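Local coordinates for DinB-like domain-containing protein (Enterococcus faecalis, PDB 3CEX) that is of unknown function but belongs to the DinB superfamily, whose members share a four-helix bundle and include probable metal-dependent enzymes, at residues 18-23 / 161-166; 66-71 / 111-116. All coordinates share one frame; numbering follows the deposited sequence.

Contact 1 (18-23 / 161-166); sequences HERFEE and QAVYTR. With ACY (acetic acid), chain C.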
ATOM      1  N   HIS A  18      -5.955  -7.537  -0.515  1.00 27.98           N
ATOM      2  CA  HIS A  18      -7.161  -8.238  -0.930  1.00 28.95           C
ATOM      3  C   HIS A  18      -8.267  -8.077   0.107  1.00 28.79           C
ATOM      4  O   HIS A  18      -9.405  -7.688  -0.218  1.00 29.14           O
ATOM      5  CB  HIS A  18      -6.807  -9.716  -1.139  1.00 29.50           C
ATOM      6  CG  HIS A  18      -7.874 -10.526  -1.806  1.00 29.73           C
ATOM      7  ND1 HIS A  18      -7.779 -11.894  -1.933  1.00 30.06           N
ATOM      8  CD2 HIS A  18      -9.037 -10.172  -2.403  1.00 30.18           C
ATOM      9  CE1 HIS A  18      -8.850 -12.350  -2.566  1.00 31.05           C
ATOM     10  NE2 HIS A  18      -9.625 -11.326  -2.870  1.00 29.33           N
ATOM     11  N   GLU A  19      -7.929  -8.377   1.356  1.00 29.78           N
ATOM     12  CA  GLU A  19      -8.837  -8.210   2.505  1.00 31.08           C
ATOM     13  C   GLU A  19      -9.340  -6.767   2.666  1.00 29.84           C
ATOM     14  O   GLU A  19     -10.531  -6.526   2.934  1.00 28.44           O
ATOM     15  CB  GLU A  19      -8.138  -8.716   3.808  1.00 31.06           C
ATOM     16  CG  GLU A  19      -7.888 -10.221   3.734  1.00 36.38           C
ATOM     17  CD  GLU A  19      -6.853 -10.829   4.730  1.00 39.74           C
ATOM     18  OE1 GLU A  19      -6.090 -10.091   5.420  1.00 48.52           O
ATOM     19  OE2 GLU A  19      -6.821 -12.107   4.823  1.00 49.95           O
ATOM     20  N   ARG A  20      -8.456  -5.794   2.498  1.00 28.95           N
ATOM     21  CA  ARG A  20      -8.878  -4.396   2.621  1.00 29.17           C
ATOM     22  C   ARG A  20      -9.906  -3.983   1.545  1.00 28.57           C
ATOM     23  O   ARG A  20     -10.871  -3.333   1.850  1.00 28.48           O
ATOM     24  CB  ARG A  20      -7.670  -3.476   2.554  1.00 29.45           C
ATOM     25  CG  ARG A  20      -7.973  -1.974   2.650  1.00 28.89           C
ATOM     26  CD  ARG A  20      -6.712  -1.161   2.831  1.00 29.02           C
ATOM     27  NE  ARG A  20      -6.061  -1.492   4.094  1.00 27.61           N
ATOM     28  CZ  ARG A  20      -4.878  -2.105   4.224  1.00 29.12           C
ATOM     29  NH1 ARG A  20      -4.145  -2.440   3.178  1.00 28.98           N
ATOM     30  NH2 ARG A  20      -4.414  -2.337   5.419  1.00 31.39           N
ATOM     31  N   PHE A  21      -9.674  -4.361   0.293  1.00 27.57           N
ATOM     32  CA  PHE A  21     -10.629  -4.086  -0.777  1.00 28.69           C
ATOM     33  C   PHE A  21     -12.013  -4.723  -0.454  1.00 28.42           C
ATOM     34  O   PHE A  21     -13.051  -4.075  -0.607  1.00 29.68           O
ATOM     35  CB  PHE A  21     -10.102  -4.639  -2.103  1.00 28.52           C
ATOM     36  CG  PHE A  21      -9.225  -3.697  -2.885  1.00 29.81           C
ATOM     37  CD1 PHE A  21      -9.734  -2.524  -3.399  1.00 29.83           C
ATOM     38  CD2 PHE A  21      -7.932  -4.036  -3.205  1.00 28.71           C
ATOM     39  CE1 PHE A  21      -8.928  -1.653  -4.142  1.00 31.00           C
ATOM     40  CE2 PHE A  21      -7.164  -3.183  -3.940  1.00 30.64           C
ATOM     41  CZ  PHE A  21      -7.685  -1.984  -4.407  1.00 29.27           C
ATOM     42  N   GLU A  22     -12.023  -5.986  -0.026  1.00 28.07           N
ATOM     43  CA  GLU A  22     -13.278  -6.635   0.334  1.00 30.12           C
ATOM     44  C   GLU A  22     -14.010  -5.961   1.527  1.00 29.74           C
ATOM     45  O   GLU A  22     -15.220  -5.820   1.482  1.00 30.13           O
ATOM     46  CB  GLU A  22     -13.067  -8.133   0.601  1.00 29.99           C
ATOM     47  CG  GLU A  22     -12.741  -8.985  -0.626  1.00 34.14           C
ATOM     48  CD  GLU A  22     -13.721  -8.848  -1.834  1.00 40.66           C
ATOM     49  OE1 GLU A  22     -14.951  -8.754  -1.651  1.00 43.32           O
ATOM     50  OE2 GLU A  22     -13.226  -8.837  -2.979  1.00 46.01           O
ATOM     51  N   GLU A  23     -13.298  -5.548   2.573  1.00 29.91           N
ATOM     52  CA  GLU A  23     -13.919  -4.879   3.719  1.00 31.91           C
ATOM     53  C   GLU A  23     -14.512  -3.533   3.317  1.00 30.02           C
ATOM     54  O   GLU A  23     -15.540  -3.128   3.838  1.00 30.60           O
ATOM     55  CB  GLU A  23     -12.916  -4.613   4.852  1.00 32.40           C
ATOM     56  CG  GLU A  23     -12.335  -5.842   5.478  1.00 38.00           C
ATOM     57  CD  GLU A  23     -11.132  -5.585   6.418  1.00 39.49           C
ATOM     58  OE1 GLU A  23     -10.456  -4.514   6.326  1.00 50.86           O
ATOM     59  OE2 GLU A  23     -10.868  -6.483   7.249  1.00 48.66           O
ATOM     60  N   GLN A 161      -5.957   3.713  -1.136  1.00 26.20           N
ATOM     61  CA  GLN A 161      -6.758   4.753  -1.822  1.00 26.35           C
ATOM     62  C   GLN A 161      -8.242   4.422  -1.778  1.00 25.50           C
ATOM     63  O   GLN A 161      -9.082   5.303  -1.657  1.00 25.11           O
ATOM     64  CB  GLN A 161      -6.245   4.938  -3.274  1.00 27.24           C
ATOM     65  CG  GLN A 161      -4.886   5.603  -3.339  1.00 26.06           C
ATOM     66  CD  GLN A 161      -4.276   5.671  -4.742  1.00 26.94           C
ATOM     67  OE1 GLN A 161      -4.788   5.046  -5.673  1.00 28.14           O
ATOM     68  NE2 GLN A 161      -3.200   6.467  -4.895  1.00 22.15           N
ATOM     69  N   ALA A 162      -8.589   3.148  -1.887  1.00 25.77           N
ATOM     70  CA  ALA A 162     -10.022   2.734  -1.843  1.00 25.49           C
ATOM     71  C   ALA A 162     -10.710   3.122  -0.548  1.00 24.56           C
ATOM     72  O   ALA A 162     -11.879   3.496  -0.555  1.00 24.93           O
ATOM     73  CB  ALA A 162     -10.162   1.229  -2.077  1.00 24.87           C
ATOM     74  N   VAL A 163      -9.985   3.043   0.562  1.00 24.45           N
ATOM     75  CA  VAL A 163     -10.505   3.504   1.859  1.00 23.46           C
ATOM     76  C   VAL A 163     -10.878   4.978   1.838  1.00 23.34           C
ATOM     77  O   VAL A 163     -11.937   5.370   2.330  1.00 22.05           O
ATOM     78  CB  VAL A 163      -9.476   3.268   2.951  1.00 24.35           C
ATOM     79  CG1 VAL A 163      -9.911   3.927   4.249  1.00 22.36           C
ATOM     80  CG2 VAL A 163      -9.232   1.752   3.131  1.00 22.97           C
ATOM     81  N   TYR A 164     -10.006   5.790   1.243  1.00 23.66           N
ATOM     82  CA  TYR A 164     -10.236   7.231   1.107  1.00 23.17           C
ATOM     83  C   TYR A 164     -11.421   7.558   0.200  1.00 23.90           C
ATOM     84  O   TYR A 164     -12.244   8.389   0.544  1.00 22.86           O
ATOM     85  CB  TYR A 164      -8.908   7.939   0.710  1.00 23.56           C
ATOM     86  CG  TYR A 164      -8.086   8.408   1.907  1.00 23.55           C
ATOM     87  CD1 TYR A 164      -8.219   7.820   3.156  1.00 26.73           C
ATOM     88  CD2 TYR A 164      -7.185   9.445   1.798  1.00 24.21           C
ATOM     89  CE1 TYR A 164      -7.501   8.275   4.268  1.00 23.96           C
ATOM     90  CE2 TYR A 164      -6.484   9.900   2.894  1.00 21.79           C
ATOM     91  CZ  TYR A 164      -6.645   9.297   4.129  1.00 22.35           C
ATOM     92  OH  TYR A 164      -5.939   9.740   5.237  1.00 24.49           O
ATOM     93  N   THR A 165     -11.497   6.933  -0.966  1.00 24.32           N
ATOM     94  CA  THR A 165     -12.646   7.142  -1.830  1.00 24.31           C
ATOM     95  C   THR A 165     -13.946   6.776  -1.103  1.00 24.73           C
ATOM     96  O   THR A 165     -14.954   7.468  -1.217  1.00 25.39           O
ATOM     97  CB  THR A 165     -12.561   6.270  -3.071  1.00 23.70           C
ATOM     98  OG1 THR A 165     -11.478   6.716  -3.886  1.00 23.33           O
ATOM     99  CG2 THR A 165     -13.886   6.364  -3.874  1.00 23.57           C
ATOM    100  N   ARG A 166     -13.936   5.662  -0.383  1.00 26.05           N
ATOM    101  CA  ARG A 166     -15.099   5.241   0.411  1.00 25.73           C
ATOM    102  C   ARG A 166     -15.505   6.331   1.383  1.00 25.75           C
ATOM    103  O   ARG A 166     -16.690   6.695   1.460  1.00 24.98           O
ATOM    104  CB  ARG A 166     -14.802   3.945   1.181  1.00 26.55           C
ATOM    105  CG  ARG A 166     -15.995   3.338   1.956  1.00 26.72           C
ATOM    106  CD  ARG A 166     -15.524   2.454   3.113  1.00 29.24           C
ATOM    107  NE  ARG A 166     -14.969   3.205   4.236  1.00 34.16           N
ATOM    108  CZ  ARG A 166     -13.892   2.855   4.957  1.00 34.76           C
ATOM    109  NH1 ARG A 166     -13.508   3.625   5.963  1.00 34.84           N
ATOM    110  NH2 ARG A 166     -13.194   1.755   4.686  1.00 37.09           N
TER
HETATM  111  C   ACY C 301     -10.639   1.905   7.669  1.00 53.11           C
HETATM  112  O   ACY C 301     -10.948   0.953   6.890  1.00 52.70           O
HETATM  113  OXT ACY C 301     -11.304   2.975   7.754  1.00 51.44           O
HETATM  114  CH3 ACY C 301      -9.414   1.776   8.561  1.00 53.23           C
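Phe-21 and Arg-20 of helix 8-25 pack on Ala-162 and Val-163 of helix 144-170. These are the first and last long helices of the DinB four-helix bundle, and the two segments run in roughly the same direction. The CB of Phe-21 points away from the partner helix, but its ring comes back. CE1 meets Ala-162 CB obliquely at 3.8 Å. Met-48 and Leu-111 also touch this ring, so it belongs to the bundle core. Beside it, the stem of Arg-20 lies slantwise on Val-163, with CD 3.9 Å from CG2. The chain then bends at chi3 (-64°). Its guanidinium bonds to Ser-159 and forms a salt bridge with Asp-153 of the second subunit, so one residue joins the helix pair to the subunit interface. One turn after Val-163, Arg-166 NH2 bonds to Thr-24 OG1, and NH1 pairs with the terminal carboxylate of Lys-172. The Val-163 carbonyl O lies over one face of the guanidinium. An acetate, probably from the crystallisation liquor, sits at its edge in a two-pronged grip. Arg-166 NH1 donates to acetate OXT at 2.9 Å, nearly straight (172°). Arg-166 NH2 donates to acetate O at 3.2 Å (166°).

Contact 2 (66-71 / 111-116); sequences DPLWLS and LAASVA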
ATOM      1  N   ASP A  66      -1.887 -15.798 -21.795  1.00 40.66           N
ATOM      2  CA  ASP A  66      -2.905 -14.785 -22.091  1.00 39.48           C
ATOM      3  C   ASP A  66      -3.503 -14.348 -20.748  1.00 37.18           C
ATOM      4  O   ASP A  66      -3.702 -15.184 -19.877  1.00 37.71           O
ATOM      5  CB  ASP A  66      -4.034 -15.356 -22.982  1.00 39.86           C
ATOM      6  CG  ASP A  66      -3.813 -15.113 -24.494  1.00 43.18           C
ATOM      7  OD1 ASP A  66      -2.793 -14.490 -24.906  1.00 46.90           O
ATOM      8  OD2 ASP A  66      -4.682 -15.552 -25.288  1.00 44.74           O
ATOM      9  N   PRO A  67      -3.810 -13.061 -20.581  1.00 34.74           N
ATOM     10  CA  PRO A  67      -4.421 -12.653 -19.318  1.00 33.81           C
ATOM     11  C   PRO A  67      -5.818 -13.237 -19.106  1.00 31.93           C
ATOM     12  O   PRO A  67      -6.516 -13.520 -20.072  1.00 30.66           O
ATOM     13  CB  PRO A  67      -4.485 -11.126 -19.443  1.00 34.12           C
ATOM     14  CG  PRO A  67      -4.488 -10.861 -20.871  1.00 34.85           C
ATOM     15  CD  PRO A  67      -3.631 -11.918 -21.493  1.00 35.67           C
ATOM     16  N   LEU A  68      -6.206 -13.431 -17.851  1.00 30.80           N
ATOM     17  CA  LEU A  68      -7.517 -13.992 -17.508  1.00 30.62           C
ATOM     18  C   LEU A  68      -8.658 -13.118 -18.005  1.00 30.02           C
ATOM     19  O   LEU A  68      -9.736 -13.634 -18.331  1.00 29.27           O
ATOM     20  CB  LEU A  68      -7.661 -14.169 -15.993  1.00 29.80           C
ATOM     21  CG  LEU A  68      -6.574 -14.945 -15.267  1.00 30.34           C
ATOM     22  CD1 LEU A  68      -6.824 -14.823 -13.777  1.00 30.04           C
ATOM     23  CD2 LEU A  68      -6.486 -16.401 -15.707  1.00 30.30           C
ATOM     24  N   TRP A  69      -8.414 -11.802 -18.056  1.00 29.14           N
ATOM     25  CA  TRP A  69      -9.366 -10.825 -18.593  1.00 29.64           C
ATOM     26  C   TRP A  69     -10.007 -11.346 -19.881  1.00 29.99           C
ATOM     27  O   TRP A  69     -11.228 -11.233 -20.069  1.00 29.65           O
ATOM     28  CB  TRP A  69      -8.642  -9.501 -18.874  1.00 28.59           C
ATOM     29  CG  TRP A  69      -9.501  -8.370 -19.366  1.00 28.24           C
ATOM     30  CD1 TRP A  69      -9.437  -7.770 -20.587  1.00 26.72           C
ATOM     31  CD2 TRP A  69     -10.541  -7.692 -18.647  1.00 27.28           C
ATOM     32  NE1 TRP A  69     -10.350  -6.750 -20.668  1.00 26.78           N
ATOM     33  CE2 TRP A  69     -11.064  -6.692 -19.509  1.00 26.41           C
ATOM     34  CE3 TRP A  69     -11.098  -7.844 -17.379  1.00 26.23           C
ATOM     35  CZ2 TRP A  69     -12.093  -5.830 -19.126  1.00 27.45           C
ATOM     36  CZ3 TRP A  69     -12.112  -6.979 -16.987  1.00 26.17           C
ATOM     37  CH2 TRP A  69     -12.612  -5.998 -17.859  1.00 28.18           C
ATOM     38  N   LEU A  70      -9.147 -11.890 -20.746  1.00 30.22           N
ATOM     39  CA  LEU A  70      -9.514 -12.543 -21.991  1.00 31.32           C
ATOM     40  C   LEU A  70      -9.742 -14.056 -21.838  1.00 31.58           C
ATOM     41  O   LEU A  70     -10.796 -14.574 -22.192  1.00 31.68           O
ATOM     42  CB  LEU A  70      -8.411 -12.321 -23.029  1.00 31.75           C
ATOM     43  CG  LEU A  70      -8.171 -10.879 -23.484  1.00 33.18           C
ATOM     44  CD1 LEU A  70      -7.071 -10.883 -24.566  1.00 36.67           C
ATOM     45  CD2 LEU A  70      -9.455 -10.210 -24.009  1.00 32.52           C
ATOM     46  N   SER A  71      -8.748 -14.760 -21.314  1.00 31.95           N
ATOM     47  CA  SER A  71      -8.791 -16.225 -21.255  1.00 32.33           C
ATOM     48  C   SER A  71      -9.950 -16.810 -20.422  1.00 32.22           C
ATOM     49  O   SER A  71     -10.446 -17.884 -20.727  1.00 32.24           O
ATOM     50  CB  SER A  71      -7.456 -16.783 -20.751  1.00 32.86           C
ATOM     51  OG  SER A  71      -7.407 -16.805 -19.330  1.00 32.55           O
ATOM     52  N   LEU A 111     -11.021  -9.966  -8.794  1.00 27.13           N
ATOM     53  CA  LEU A 111      -9.883  -9.758  -7.897  1.00 27.72           C
ATOM     54  C   LEU A 111      -9.388 -11.072  -7.264  1.00 28.05           C
ATOM     55  O   LEU A 111      -8.184 -11.316  -7.199  1.00 27.88           O
ATOM     56  CB  LEU A 111     -10.201  -8.726  -6.798  1.00 27.56           C
ATOM     57  CG  LEU A 111      -9.043  -8.290  -5.883  1.00 26.84           C
ATOM     58  CD1 LEU A 111      -7.880  -7.679  -6.705  1.00 27.54           C
ATOM     59  CD2 LEU A 111      -9.566  -7.232  -4.839  1.00 28.18           C
ATOM     60  N   ALA A 112     -10.312 -11.913  -6.817  1.00 27.91           N
ATOM     61  CA  ALA A 112      -9.940 -13.215  -6.234  1.00 27.95           C
ATOM     62  C   ALA A 112      -9.187 -14.086  -7.241  1.00 28.23           C
ATOM     63  O   ALA A 112      -8.204 -14.757  -6.882  1.00 27.77           O
ATOM     64  CB  ALA A 112     -11.196 -13.974  -5.709  1.00 28.35           C
ATOM     65  N   ALA A 113      -9.652 -14.086  -8.500  1.00 28.42           N
ATOM     66  CA  ALA A 113      -8.966 -14.801  -9.565  1.00 28.00           C
ATOM     67  C   ALA A 113      -7.575 -14.224  -9.802  1.00 28.19           C
ATOM     68  O   ALA A 113      -6.625 -14.981  -9.999  1.00 27.65           O
ATOM     69  CB  ALA A 113      -9.775 -14.801 -10.860  1.00 27.78           C
ATOM     70  N   SER A 114      -7.444 -12.897  -9.846  1.00 28.10           N
ATOM     71  CA  SER A 114      -6.118 -12.308 -10.094  1.00 29.14           C
ATOM     72  C   SER A 114      -5.139 -12.486  -8.931  1.00 29.15           C
ATOM     73  O   SER A 114      -3.952 -12.659  -9.149  1.00 29.57           O
ATOM     74  CB  SER A 114      -6.235 -10.835 -10.468  1.00 28.47           C
ATOM     75  OG  SER A 114      -7.070 -10.731 -11.598  1.00 32.92           O
ATOM     76  N   VAL A 115      -5.636 -12.418  -7.699  1.00 30.52           N
ATOM     77  CA  VAL A 115      -4.808 -12.711  -6.528  1.00 30.22           C
ATOM     78  C   VAL A 115      -4.349 -14.161  -6.537  1.00 30.43           C
ATOM     79  O   VAL A 115      -3.174 -14.425  -6.279  1.00 30.78           O
ATOM     80  CB  VAL A 115      -5.547 -12.340  -5.203  1.00 30.90           C
ATOM     81  CG1 VAL A 115      -4.785 -12.866  -3.975  1.00 30.69           C
ATOM     82  CG2 VAL A 115      -5.721 -10.814  -5.133  1.00 29.35           C
ATOM     83  N   ALA A 116      -5.245 -15.091  -6.861  1.00 30.72           N
ATOM     84  CA  ALA A 116      -4.889 -16.515  -6.939  1.00 31.15           C
ATOM     85  C   ALA A 116      -3.763 -16.770  -7.934  1.00 30.77           C
ATOM     86  O   ALA A 116      -2.821 -17.495  -7.639  1.00 31.29           O
ATOM     87  CB  ALA A 116      -6.100 -17.379  -7.323  1.00 30.98           C
TER
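Leu-68 meets Ala-113 and the start of Ser-114 across a small, partly buried contact. It joins the short helix 68-71 to helix 104-124, one of the long helices of the DinB bundle. Along 111-116, the first residue to take part is Ala-113. Its CB points toward the short helix and lies 4.1 Å from Leu-68 CD1. Leu-68 CD1 comes nearer still to the backbone, 3.8 Å from Ala-113 O. This is van der Waals packing of a methyl on a helix surface. Of the two Leu-68 methyls, CD1 does the touching. CG is anti to the carbonyl carbon (chi1 -53°), and CD1 continues the chain in an extended line (chi2 172°). That shape carries the methyl out to the long helix. Next comes Ser-114, whose backbone N is 4.4 Å from Leu-68 CD1, at the margin of the contact. Its OG is hydrogen-bonded to Ala-52 O on helix 44-62 and to Tyr-110 O, one turn back. The single hydroxyl hydrogen must be shared or alternate between the two carbonyls. This polar atom ties two long helices together. The short helix is set in place from its own start. Pro-67 is the N-cap residue, and Pro-67 O accepts the N-H of Ser-71 at 2.8 Å. The carboxylate of Asp-56, also on helix 44-62, spans the helix start: OD1 bonds to Leu-68 N and OD2 to Trp-69 N. It thus satisfies two N-H groups, and its negative charge may also be favoured there. Trp-74 of helix 74-78 touches both Leu-68 and Ala-113. The short helix therefore rests on the outside of the bundle, against helices 44-62 and 104-124, with helix 74-78 beside it.

How the contacts relate
The centres of the two contacts are about 20 Å apart, on opposite sides of the chain's centre. Contact 2 is nested in sequence inside the 137-residue span, mostly helical, between the two segments of contact 1. Contact 1 lies beside the second subunit. Contact 2 lies where no other chain of the assembly touches its segments. The two meet through helices 8-25 and 104-124. His-18 ND1 packs on Val-115 CG1 at 3.8 Å, and Phe-21 CB packs on Leu-111 CD2 at the same distance. Helix 44-62 borders both contacts. Packing thus runs from the dimer side, through the bundle core, to the short helix outside.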